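Local coordinates for IPT/TIG domain-containing protein BACOVA_02650 (Bacteroides ovatus, PDB 5E7H) that binds polysaccharide at the bacterial cell surface and probably captures xyloglucan before its transport into the periplasm for degradation, at residues Gly36-Pro41 and Gln60-Ser65; Gly127-Ser132 and Ala238-Ser243; Tyr140-Trp145 and Asn230-Gly235; Cys166-Val171 and Gly200-Gly205. One frame throughout, in Å; residues are numbered along the deposited sequence.

Contact 1: residues Gly36-Pro41 and Gln60-Ser65; sequences GEFDIP and QAPTQS
E37 reaches across to the loop 60-65 with its carboxylate. The chain runs extended from CB through CG (chi2 -175°), which carries the carboxylate out to the backbone of T63 and Q64. E37 CD lies 3.5 Å from T63 N. OE1 does the main work: T63 N donates to the syn lone pair of E37 OE1 at 2.9 Å, nearly straight at 171°. The same oxygen, E37 OE1, also rests 3.4 Å from P62 CA. E37 OE2 takes a weak, bent bond from Q64 N at 3.0 Å. A water lies within bonding distance of both that oxygen and the amide oxygen of Q64. The next residue, F38, works by its ring face. CG of Q60 sits 3.7 Å from the F38 ring centroid in a CH-pi contact, and the Q60 amide carries on over the ring with its plane 12° away. Q60 NE2 and A61 O share a second water. On the same side of the ring, Q60 O lies 3.4 Å from F38 CZ and is buried without a polar partner. E37 and F38 both face I34 on the neighbouring strand, a classic beta bulge at an edge strand of the IPT/TIG domain.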
loop_
_atom_site.group_PDB
_atom_site.type_symbol
_atom_site.label_atom_id
_atom_site.label_comp_id
_atom_site.label_asym_id
_atom_site.label_seq_id
_atom_site.Cartn_x
_atom_site.Cartn_y
_atom_site.Cartn_z
ATOM N N GLY A 36 -5.904 8.006 -18.181
ATOM C CA GLY A 36 -6.516 8.148 -19.500
ATOM C C GLY A 36 -7.670 7.165 -19.752
ATOM O O GLY A 36 -7.976 6.826 -20.900
ATOM N N GLU A 37 -8.342 6.755 -18.680
ATOM C CA GLU A 37 -9.476 5.836 -18.792
ATOM C C GLU A 37 -10.804 6.468 -18.412
ATOM O O GLU A 37 -11.815 6.196 -19.048
ATOM C CB GLU A 37 -9.239 4.612 -17.920
ATOM C CG GLU A 37 -8.085 3.787 -18.439
ATOM C CD GLU A 37 -7.877 2.489 -17.698
ATOM O OE1 GLU A 37 -8.828 1.987 -17.050
ATOM O OE2 GLU A 37 -6.742 1.971 -17.769
ATOM N N PHE A 38 -10.803 7.289 -17.370
ATOM C CA PHE A 38 -12.029 7.975 -16.953
ATOM C C PHE A 38 -11.711 9.250 -16.186
ATOM O O PHE A 38 -10.623 9.385 -15.636
ATOM C CB PHE A 38 -12.901 7.041 -16.098
ATOM C CG PHE A 38 -12.217 6.514 -14.857
ATOM C CD1 PHE A 38 -11.484 5.317 -14.875
ATOM C CD2 PHE A 38 -12.294 7.203 -13.651
ATOM C CE1 PHE A 38 -10.860 4.845 -13.746
ATOM C CE2 PHE A 38 -11.669 6.730 -12.525
ATOM C CZ PHE A 38 -10.947 5.547 -12.559
ATOM N N ASP A 39 -12.687 10.161 -16.132
ATOM C CA ASP A 39 -12.564 11.430 -15.412
ATOM C C ASP A 39 -13.334 11.361 -14.101
ATOM O O ASP A 39 -14.335 10.648 -13.994
ATOM C CB ASP A 39 -13.096 12.611 -16.243
ATOM C CG ASP A 39 -12.300 12.862 -17.500
ATOM O OD1 ASP A 39 -11.094 12.565 -17.523
ATOM O OD2 ASP A 39 -12.884 13.394 -18.468
ATOM N N ILE A 40 -12.874 12.119 -13.115
ATOM C CA ILE A 40 -13.632 12.336 -11.892
ATOM C C ILE A 40 -14.583 13.505 -12.142
ATOM O O ILE A 40 -14.132 14.570 -12.545
ATOM C CB ILE A 40 -12.712 12.662 -10.694
ATOM C CG1 ILE A 40 -11.608 11.601 -10.533
ATOM C CG2 ILE A 40 -13.531 12.830 -9.406
ATOM C CD1 ILE A 40 -12.083 10.212 -10.215
ATOM N N PRO A 41 -15.896 13.308 -11.929
ATOM C CA PRO A 41 -16.845 14.424 -12.055
ATOM C C PRO A 41 -16.391 15.636 -11.245
ATOM O O PRO A 41 -16.101 15.464 -10.064
ATOM C CB PRO A 41 -18.145 13.845 -11.488
ATOM C CG PRO A 41 -18.018 12.378 -11.659
ATOM C CD PRO A 41 -16.556 12.072 -11.481
ATOM N N GLN A 60 -13.943 3.638 -9.570
ATOM C CA GLN A 60 -13.722 2.355 -10.226
ATOM C C GLN A 60 -12.216 2.172 -10.371
ATOM O O GLN A 60 -11.476 3.149 -10.269
ATOM C CB GLN A 60 -14.394 2.296 -11.593
ATOM C CG GLN A 60 -13.853 3.344 -12.560
ATOM C CD GLN A 60 -14.647 3.474 -13.845
ATOM O OE1 GLN A 60 -15.494 4.355 -13.976
ATOM N NE2 GLN A 60 -14.347 2.619 -14.813
ATOM N N ALA A 61 -11.772 0.936 -10.579
ATOM C CA ALA A 61 -10.344 0.650 -10.770
ATOM C C ALA A 61 -9.928 0.890 -12.214
ATOM O O ALA A 61 -10.572 0.399 -13.132
ATOM C CB ALA A 61 -10.033 -0.768 -10.387
ATOM N N PRO A 62 -8.824 1.620 -12.423
ATOM C CA PRO A 62 -8.172 1.570 -13.738
ATOM C C PRO A 62 -7.814 0.139 -14.134
ATOM O O PRO A 62 -7.435 -0.641 -13.266
ATOM C CB PRO A 62 -6.891 2.398 -13.528
ATOM C CG PRO A 62 -7.069 3.118 -12.245
ATOM C CD PRO A 62 -8.026 2.345 -11.418
ATOM N N THR A 63 -7.903 -0.176 -15.427
ATOM C CA THR A 63 -7.556 -1.496 -15.928
ATOM C C THR A 63 -6.079 -1.567 -16.315
ATOM O O THR A 63 -5.554 -2.661 -16.506
ATOM C CB THR A 63 -8.413 -1.886 -17.157
ATOM O OG1 THR A 63 -8.069 -1.067 -18.273
ATOM C CG2 THR A 63 -9.910 -1.708 -16.863
ATOM N N GLN A 64 -5.418 -0.410 -16.410
ATOM C CA GLN A 64 -4.001 -0.329 -16.786
ATOM C C GLN A 64 -3.322 0.710 -15.924
ATOM O O GLN A 64 -3.981 1.588 -15.362
ATOM C CB GLN A 64 -3.822 0.050 -18.255
ATOM C CG GLN A 64 -4.477 -0.894 -19.238
ATOM C CD GLN A 64 -4.331 -0.424 -20.667
ATOM O OE1 GLN A 64 -3.975 0.731 -20.924
ATOM N NE2 GLN A 64 -4.606 -1.315 -21.606
ATOM N N SER A 65 -2.002 0.618 -15.825
ATOM C CA SER A 65 -1.209 1.640 -15.171
ATOM C C SER A 65 -1.261 2.945 -15.984
ATOM O O SER A 65 -1.673 2.967 -17.136
ATOM C CB SER A 65 0.229 1.174 -15.014
ATOM O OG SER A 65 0.790 0.871 -16.282
HETATM O O HOH W 1 -5.133 3.052 -19.946
HETATM O O HOH W 2 -11.670 1.493 -15.350
#

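Contact 2: residues Gly127-Ser132 and Ala238-Ser243; sequences GTVSAS and ATNPGS. With ACT (acetate ion), chain H.
S132 N gives its hydrogen to G242 O at 2.8 Å and 164°, a backbone bond that ties the two turns together. The second link is made by a side chain: N240 ND2 donates to S130 O at 2.9 Å, bent to 136° and rising above the carbonyl plane of S130. N240 gets there because its CG stands opposite the backbone N, chi1 -177°, which points the amide at the other segment. The amide's other end is used at home, where N240 OD1 accepts from G242 N at 2.9 Å and closes an Asx turn. ND2 has a second acceptor in S244 O.

Around this polar centre the packing is modest. Both methyls of V129, CG1 and CG2, rest 3.8 Å from N240 CB, and W136 also packs against V129. Farther out, A131 CB comes within 3.3 Å of S243 O. On the first segment S130 OG bonds A131 O. At its start, T128 N holds OXT of an acetate, probably from the crystallisation liquor, at 3.0 Å. Strand 128-129 pairs with strand 246-259, whereas strand 233-240 belongs to the five-stranded sheet, so the contact joins two sheets near their ends. With OD1 and ND2 both engaged, the buried amide of N240 has its flip fixed by one acceptor role and two donor roles.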
loop_
_atom_site.group_PDB
_atom_site.type_symbol
_atom_site.label_atom_id
_atom_site.label_comp_id
_atom_site.label_asym_id
_atom_site.label_seq_id
_atom_site.Cartn_x
_atom_site.Cartn_y
_atom_site.Cartn_z
ATOM N N GLY A 127 -7.984 -10.035 16.097
ATOM C CA GLY A 127 -8.276 -10.791 17.281
ATOM C C GLY A 127 -7.497 -10.352 18.494
ATOM O O GLY A 127 -6.794 -9.344 18.477
ATOM N N THR A 128 -7.596 -11.167 19.531
ATOM C CA THR A 128 -7.001 -10.857 20.818
ATOM C C THR A 128 -5.706 -11.643 21.001
ATOM O O THR A 128 -5.671 -12.845 20.720
ATOM C CB THR A 128 -7.960 -11.181 21.944
ATOM O OG1 THR A 128 -9.237 -10.592 21.675
ATOM C CG2 THR A 128 -7.446 -10.620 23.223
ATOM N N VAL A 129 -4.663 -10.956 21.465
ATOM C CA VAL A 129 -3.357 -11.583 21.702
ATOM C C VAL A 129 -2.890 -11.296 23.125
ATOM O O VAL A 129 -3.020 -10.184 23.623
ATOM C CB VAL A 129 -2.300 -11.107 20.649
ATOM C CG1 VAL A 129 -2.137 -9.594 20.629
ATOM C CG2 VAL A 129 -0.941 -11.814 20.870
ATOM N N SER A 130 -2.377 -12.324 23.789
ATOM C CA SER A 130 -1.891 -12.159 25.155
ATOM C C SER A 130 -0.679 -11.233 25.214
ATOM O O SER A 130 -0.056 -10.939 24.196
ATOM C CB SER A 130 -1.507 -13.512 25.770
ATOM O OG SER A 130 -0.221 -13.893 25.306
ATOM N N ALA A 131 -0.334 -10.788 26.420
ATOM C CA ALA A 131 0.927 -10.099 26.653
ATOM C C ALA A 131 2.101 -10.993 26.246
ATOM O O ALA A 131 1.970 -12.216 26.237
ATOM C CB ALA A 131 1.063 -9.700 28.144
ATOM N N SER A 132 3.241 -10.363 25.945
ATOM C CA SER A 132 4.523 -11.043 25.677
ATOM C C SER A 132 4.337 -12.358 24.924
ATOM O O SER A 132 4.671 -13.433 25.419
ATOM C CB SER A 132 5.284 -11.268 26.987
ATOM O OG SER A 132 5.481 -10.035 27.662
ATOM N N ALA A 238 2.533 -11.353 13.049
ATOM C CA ALA A 238 2.158 -10.455 14.140
ATOM C C ALA A 238 2.513 -11.089 15.483
ATOM O O ALA A 238 2.244 -12.263 15.714
ATOM C CB ALA A 238 0.656 -10.135 14.090
ATOM N N THR A 239 3.095 -10.296 16.375
ATOM C CA THR A 239 3.409 -10.723 17.736
ATOM C C THR A 239 3.026 -9.599 18.688
ATOM O O THR A 239 2.641 -8.501 18.249
ATOM C CB THR A 239 4.892 -11.050 17.924
ATOM O OG1 THR A 239 5.688 -9.917 17.549
ATOM C CG2 THR A 239 5.295 -12.264 17.108
ATOM N N ASN A 240 3.151 -9.864 19.984
ATOM C CA ASN A 240 2.899 -8.839 20.976
ATOM C C ASN A 240 3.944 -8.823 22.077
ATOM O O ASN A 240 3.761 -9.443 23.147
ATOM C CB ASN A 240 1.517 -9.014 21.604
ATOM C CG ASN A 240 1.208 -7.920 22.586
ATOM O OD1 ASN A 240 1.868 -6.878 22.580
ATOM N ND2 ASN A 240 0.217 -8.141 23.445
ATOM N N PRO A 241 5.039 -8.092 21.846
ATOM C CA PRO A 241 6.062 -7.973 22.887
ATOM C C PRO A 241 5.637 -7.074 24.051
ATOM O O PRO A 241 6.397 -6.939 25.013
ATOM C CB PRO A 241 7.272 -7.393 22.128
ATOM C CG PRO A 241 6.736 -6.763 20.916
ATOM C CD PRO A 241 5.448 -7.475 20.566
ATOM N N GLY A 242 4.434 -6.507 23.980
ATOM C CA GLY A 242 3.910 -5.629 25.020
ATOM C C GLY A 242 3.525 -6.349 26.300
ATOM O O GLY A 242 3.333 -7.559 26.309
ATOM N N SER A 243 3.414 -5.593 27.388
ATOM C CA SER A 243 3.141 -6.175 28.701
ATOM C C SER A 243 1.655 -6.437 28.958
ATOM O O SER A 243 1.298 -6.997 30.003
ATOM C CB SER A 243 3.686 -5.261 29.793
ATOM O OG SER A 243 3.067 -3.992 29.728
HETATM C C ACT H . -9.709 -14.026 18.179
HETATM O O ACT H . -10.552 -13.742 17.288
HETATM O OXT ACT H . -9.669 -13.359 19.247
HETATM C CH3 ACT H . -8.738 -15.161 17.963
#

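Contact 3: residues Tyr140-Trp145 and Asn230-Gly235; sequences YSNAQW and NSTHIG. With NA (sodium ion), chain J.
T232, W145 and H233 carry this end of an antiparallel strand pair, where strand 133-142 meets strand 233-240 in the five-stranded sheet of the xyloglucan-binding domain. S141 and I234 form the hydrogen-bonded pair, flanked by the non-hydrogen-bonded pairs Y140 with G235 and N142 with H233.

T232 is gripped at both its backbone and its side chain. Its O accepts from A143 N at 2.7 Å, almost straight at 173°, while its OG1 donates to N142 OD1 at 2.8 Å from above the amide plane. CG2 of T232 turns the other way and lies 3.9 Å from W145 NE1. The indole of W145 meets the loop by its edge: NE1 donates to S231 O at 2.9 Å with the oxygen close to the ring plane, and CH2 comes within 3.6 Å of H233 O. One indole face is taken by CB of A143, a residue of its own segment, and F226 meets the ring edge-to-face.

H233 swings its CG opposite the backbone N (chi1 170°), and its ring lies obliquely over a face of Y140, the exact spacing being doubtful. Y140 OH bonds E183 OE2, and H233 ND1 bonds the backbone N of E183, while H233 NE2 bonds Y237. Where the loop leaves its helix, N230 OD1 binds a sodium ion at 2.7 Å, which L227 O also holds.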
loop_
_atom_site.group_PDB
_atom_site.type_symbol
_atom_site.label_atom_id
_atom_site.label_comp_id
_atom_site.label_asym_id
_atom_site.label_seq_id
_atom_site.Cartn_x
_atom_site.Cartn_y
_atom_site.Cartn_z
ATOM N N TYR A 140 2.296 -17.050 5.834
ATOM C CA TYR A 140 3.422 -17.443 4.992
ATOM C C TYR A 140 2.855 -17.575 3.593
ATOM O O TYR A 140 2.015 -18.444 3.347
ATOM C CB TYR A 140 4.038 -18.753 5.485
ATOM C CG TYR A 140 5.297 -19.196 4.753
ATOM C CD1 TYR A 140 5.249 -19.586 3.425
ATOM C CD2 TYR A 140 6.506 -19.275 5.424
ATOM C CE1 TYR A 140 6.401 -20.012 2.764
ATOM C CE2 TYR A 140 7.656 -19.706 4.771
ATOM C CZ TYR A 140 7.580 -20.069 3.453
ATOM O OH TYR A 140 8.723 -20.493 2.788
ATOM N N SER A 141 3.299 -16.710 2.686
ATOM C CA SER A 141 2.763 -16.671 1.330
ATOM C C SER A 141 3.844 -16.868 0.282
ATOM O O SER A 141 5.033 -16.828 0.586
ATOM C CB SER A 141 2.047 -15.327 1.077
ATOM O OG SER A 141 0.873 -15.207 1.855
ATOM N N ASN A 142 3.405 -17.121 -0.949
ATOM C CA ASN A 142 4.270 -17.158 -2.119
ATOM C C ASN A 142 3.969 -15.917 -2.931
ATOM O O ASN A 142 2.817 -15.646 -3.268
ATOM C CB ASN A 142 4.040 -18.410 -2.965
ATOM C CG ASN A 142 4.821 -19.610 -2.458
ATOM O OD1 ASN A 142 6.008 -19.517 -2.151
ATOM N ND2 ASN A 142 4.153 -20.731 -2.365
ATOM N N ALA A 143 5.005 -15.130 -3.173
ATOM C CA ALA A 143 4.912 -13.941 -3.983
ATOM C C ALA A 143 5.144 -14.295 -5.437
ATOM O O ALA A 143 5.784 -15.301 -5.763
ATOM C CB ALA A 143 5.927 -12.937 -3.523
ATOM N N GLN A 144 4.647 -13.439 -6.316
ATOM C CA GLN A 144 5.042 -13.427 -7.716
ATOM C C GLN A 144 5.923 -12.211 -7.905
ATOM O O GLN A 144 5.428 -11.085 -7.956
ATOM C CB GLN A 144 3.816 -13.373 -8.618
ATOM C CG GLN A 144 4.137 -13.355 -10.092
ATOM C CD GLN A 144 2.894 -13.220 -10.943
ATOM O OE1 GLN A 144 2.855 -12.419 -11.878
ATOM N NE2 GLN A 144 1.865 -13.997 -10.618
ATOM N N TRP A 145 7.245 -12.405 -7.921
ATOM C CA TRP A 145 8.133 -11.237 -7.948
ATOM C C TRP A 145 7.933 -10.477 -9.252
ATOM O O TRP A 145 7.548 -11.048 -10.271
ATOM C CB TRP A 145 9.606 -11.647 -7.772
ATOM C CG TRP A 145 9.890 -12.437 -6.500
ATOM C CD1 TRP A 145 10.470 -13.663 -6.449
ATOM C CD2 TRP A 145 9.602 -12.074 -5.133
ATOM N NE1 TRP A 145 10.570 -14.094 -5.151
ATOM C CE2 TRP A 145 10.046 -13.145 -4.320
ATOM C CE3 TRP A 145 9.039 -10.955 -4.506
ATOM C CZ2 TRP A 145 9.918 -13.137 -2.928
ATOM C CZ3 TRP A 145 8.915 -10.950 -3.122
ATOM C CH2 TRP A 145 9.352 -12.045 -2.349
ATOM N N ASN A 230 16.180 -17.566 -5.115
ATOM C CA ASN A 230 15.340 -18.664 -5.611
ATOM C C ASN A 230 14.308 -19.122 -4.551
ATOM O O ASN A 230 14.157 -20.324 -4.234
ATOM C CB ASN A 230 16.221 -19.809 -6.081
ATOM C CG ASN A 230 17.153 -19.399 -7.238
ATOM O OD1 ASN A 230 16.835 -18.459 -7.980
ATOM N ND2 ASN A 230 18.271 -20.085 -7.390
ATOM N N SER A 231 13.615 -18.136 -4.008
ATOM C CA SER A 231 12.554 -18.351 -3.023
ATOM C C SER A 231 11.440 -17.364 -3.267
ATOM O O SER A 231 11.705 -16.177 -3.467
ATOM C CB SER A 231 13.077 -18.172 -1.613
ATOM O OG SER A 231 11.991 -18.189 -0.683
ATOM N N THR A 232 10.201 -17.837 -3.281
ATOM C CA THR A 232 9.078 -16.916 -3.427
ATOM C C THR A 232 8.403 -16.587 -2.100
ATOM O O THR A 232 7.339 -15.982 -2.086
ATOM C CB THR A 232 8.043 -17.449 -4.408
ATOM O OG1 THR A 232 7.785 -18.814 -4.135
ATOM C CG2 THR A 232 8.572 -17.341 -5.843
ATOM N N HIS A 233 9.054 -16.910 -0.984
ATOM C CA HIS A 233 8.501 -16.562 0.326
ATOM C C HIS A 233 8.353 -15.071 0.564
ATOM O O HIS A 233 9.294 -14.304 0.411
ATOM C CB HIS A 233 9.388 -17.146 1.422
ATOM C CG HIS A 233 9.067 -16.657 2.797
ATOM N ND1 HIS A 233 9.979 -15.981 3.578
ATOM C CD2 HIS A 233 7.948 -16.784 3.549
ATOM C CE1 HIS A 233 9.434 -15.708 4.748
ATOM N NE2 HIS A 233 8.199 -16.179 4.754
ATOM N N ILE A 234 7.150 -14.679 0.988
ATOM C CA ILE A 234 6.946 -13.419 1.701
ATOM C C ILE A 234 6.083 -13.784 2.895
ATOM O O ILE A 234 5.106 -14.519 2.755
ATOM C CB ILE A 234 6.308 -12.312 0.819
ATOM C CG1 ILE A 234 6.102 -11.037 1.625
ATOM C CG2 ILE A 234 4.989 -12.789 0.202
ATOM C CD1 ILE A 234 5.665 -9.844 0.792
ATOM N N GLY A 235 6.444 -13.253 4.059
ATOM C CA GLY A 235 5.743 -13.581 5.295
ATOM C C GLY A 235 5.418 -12.322 6.064
ATOM O O GLY A 235 6.226 -11.398 6.135
HETATM NA NA NA J . 14.480 -17.392 -8.766
HETATM O O HOH W 3 2.501 -13.531 3.523
#

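Contact 4: residues Cys166-Val171 and Gly200-Gly205; sequences CFVKEV and GKTETG. With FMT (formic acid), chain C; FMT (formic acid), chain D.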
loop_
_atom_site.group_PDB
_atom_site.type_symbol
_atom_site.label_atom_id
_atom_site.label_comp_id
_atom_site.label_asym_id
_atom_site.label_seq_id
_atom_site.Cartn_x
_atom_site.Cartn_y
_atom_site.Cartn_z
ATOM N N CYS A 166 -3.005 -0.838 3.789
ATOM C CA CYS A 166 -3.251 -1.325 5.144
ATOM C C CYS A 166 -4.451 -0.604 5.745
ATOM O O CYS A 166 -4.618 0.603 5.547
ATOM C CB CYS A 166 -2.024 -1.105 5.984
ATOM S SG CYS A 166 -2.104 -1.805 7.651
ATOM N N PHE A 167 -5.293 -1.344 6.459
ATOM C CA PHE A 167 -6.403 -0.773 7.208
ATOM C C PHE A 167 -6.248 -1.168 8.662
ATOM O O PHE A 167 -6.202 -2.351 8.967
ATOM C CB PHE A 167 -7.746 -1.273 6.653
ATOM C CG PHE A 167 -8.966 -0.743 7.391
ATOM C CD1 PHE A 167 -9.285 -1.197 8.670
ATOM C CD2 PHE A 167 -9.820 0.158 6.778
ATOM C CE1 PHE A 167 -10.417 -0.709 9.345
ATOM C CE2 PHE A 167 -10.964 0.626 7.447
ATOM C CZ PHE A 167 -11.246 0.182 8.722
ATOM N N VAL A 168 -6.159 -0.173 9.538
ATOM C CA VAL A 168 -6.088 -0.403 10.983
ATOM C C VAL A 168 -7.383 0.112 11.622
ATOM O O VAL A 168 -7.728 1.295 11.474
ATOM C CB VAL A 168 -4.878 0.309 11.606
ATOM C CG1 VAL A 168 -4.898 0.178 13.151
ATOM C CG2 VAL A 168 -3.567 -0.212 11.000
ATOM N N LYS A 169 -8.122 -0.749 12.321
ATOM C CA LYS A 169 -9.391 -0.330 12.923
ATOM C C LYS A 169 -9.189 0.706 14.024
ATOM O O LYS A 169 -9.910 1.731 14.069
ATOM C CB LYS A 169 -10.150 -1.538 13.486
ATOM C CG LYS A 169 -11.525 -1.211 14.091
ATOM C CD LYS A 169 -12.523 -0.911 13.001
ATOM C CE LYS A 169 -13.883 -0.521 13.569
ATOM N NZ LYS A 169 -14.547 -1.681 14.205
ATOM N N GLU A 170 -8.264 0.415 14.947
ATOM C CA GLU A 170 -7.985 1.266 16.112
ATOM C C GLU A 170 -6.519 1.165 16.432
ATOM O O GLU A 170 -5.906 0.116 16.211
ATOM C CB GLU A 170 -8.783 0.833 17.358
ATOM C CG GLU A 170 -10.248 0.493 17.165
ATOM C CD GLU A 170 -11.165 1.703 17.229
ATOM O OE1 GLU A 170 -10.655 2.846 17.265
ATOM O OE2 GLU A 170 -12.400 1.504 17.249
ATOM N N VAL A 171 -5.946 2.229 16.988
ATOM C CA VAL A 171 -4.560 2.152 17.398
ATOM C C VAL A 171 -4.436 1.149 18.537
ATOM O O VAL A 171 -5.395 0.901 19.293
ATOM C CB VAL A 171 -3.999 3.519 17.833
ATOM C CG1 VAL A 171 -3.942 4.467 16.622
ATOM C CG2 VAL A 171 -4.811 4.093 18.948
ATOM N N GLY A 200 2.465 10.107 7.702
ATOM C CA GLY A 200 3.429 9.690 8.707
ATOM C C GLY A 200 2.792 9.159 9.984
ATOM O O GLY A 200 3.509 8.795 10.922
ATOM N N LYS A 201 1.462 9.102 10.021
ATOM C CA LYS A 201 0.729 8.611 11.192
ATOM C C LYS A 201 0.052 7.259 10.969
ATOM O O LYS A 201 -0.210 6.863 9.836
ATOM C CB LYS A 201 -0.337 9.628 11.614
ATOM C CG LYS A 201 0.248 10.921 12.189
ATOM C CD LYS A 201 0.042 12.108 11.266
ATOM C CE LYS A 201 -1.252 12.846 11.572
ATOM N NZ LYS A 201 -1.124 13.761 12.743
ATOM N N THR A 202 -0.243 6.544 12.055
ATOM C CA THR A 202 -1.102 5.364 11.962
ATOM C C THR A 202 -2.548 5.816 11.811
ATOM O O THR A 202 -3.236 6.093 12.798
ATOM C CB THR A 202 -0.964 4.433 13.190
ATOM O OG1 THR A 202 0.404 4.044 13.322
ATOM C CG2 THR A 202 -1.825 3.196 13.027
ATOM N N GLU A 203 -3.004 5.930 10.568
ATOM C CA GLU A 203 -4.385 6.317 10.311
ATOM C C GLU A 203 -5.273 5.160 10.722
ATOM O O GLU A 203 -4.872 3.994 10.607
ATOM C CB GLU A 203 -4.598 6.666 8.828
ATOM C CG GLU A 203 -3.692 7.790 8.340
ATOM C CD GLU A 203 -4.015 9.139 8.950
ATOM O OE1 GLU A 203 -3.096 9.991 9.033
ATOM O OE2 GLU A 203 -5.173 9.355 9.362
ATOM N N THR A 204 -6.465 5.473 11.209
ATOM C CA THR A 204 -7.417 4.442 11.594
ATOM C C THR A 204 -8.756 4.609 10.903
ATOM O O THR A 204 -9.155 5.722 10.544
ATOM C CB THR A 204 -7.648 4.424 13.108
ATOM O OG1 THR A 204 -8.148 5.692 13.534
ATOM C CG2 THR A 204 -6.333 4.107 13.845
ATOM N N GLY A 205 -9.437 3.490 10.701
ATOM C CA GLY A 205 -10.787 3.501 10.176
ATOM C C GLY A 205 -10.859 3.749 8.696
ATOM O O GLY A 205 -11.962 3.987 8.173
HETATM C C FMT C . -17.394 -2.971 12.235
HETATM O O1 FMT C . -17.932 -1.836 12.268
HETATM O O2 FMT C . -16.265 -3.095 11.695
HETATM C C FMT D . -17.785 0.176 15.690
HETATM O O1 FMT D . -17.718 -0.669 14.758
HETATM O O2 FMT D . -17.168 -0.032 16.771
HETATM O O HOH W 4 -5.400 2.314 8.479
#
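Residues 167-171 and 202-205 run at 113° to each other, joined by one direct backbone bond, G205 N to V168 O at 2.9 Å and 162°. It lies just beyond the antiparallel pairing of strands 160-168 and 207-213, in which C166 bonds M208, within the beta-sheet framework of the xyloglucan-binding domain. One step along, a water spans the gap: V168 N donates to it at 2.8 Å, and it lies as close to E203 O. The V168 oxygen is also approached by T204 CA in a CA-H...O contact.

Side chains pack round this bond. F167 extends its ring to G205 with CG opposite the backbone N (chi1 179°). F167 CE2 sits 3.4 Å from G205 C in an oblique approach; W207 meets the same ring edge-to-face. T204 turns CG2 to the corner beyond the strand, 3.7 Å from V171 CG1 and equally near V171 N, the two side chains lying askew to each other. V168 CB lies 3.8 Å from E203 O, and T202 adds a methyl near V168 CG1; OG1 of T202 is bonded to P194 O. K169 points outward, its chain bent twice. Its NZ makes weak bonds to two formates, probably from the crystallisation liquor, with O2 of one and O1 of the other each 3.4 Å away.

In the fold
This chain is the C-terminal part of the protein: contact 1 lies in its IPT/TIG domain, contacts 2, 3 and 4 in the xyloglucan-binding domain. Along the chain contact 1 closes first; contact 4 nests inside contact 3, and that inside contact 2. Contacts 2 and 3 use the two ends of strand 233-240, their centres 26 Å apart. Contact 4 is nearer to contact 2, 18 Å between centres, while contacts 1 and 2 are 41 Å apart on opposite sides of the chain's centre. The sodium ion held by N92, N119, T121 and D253 lies about 11 Å from the A61 side chain and about 12 Å from those of S141 and F167.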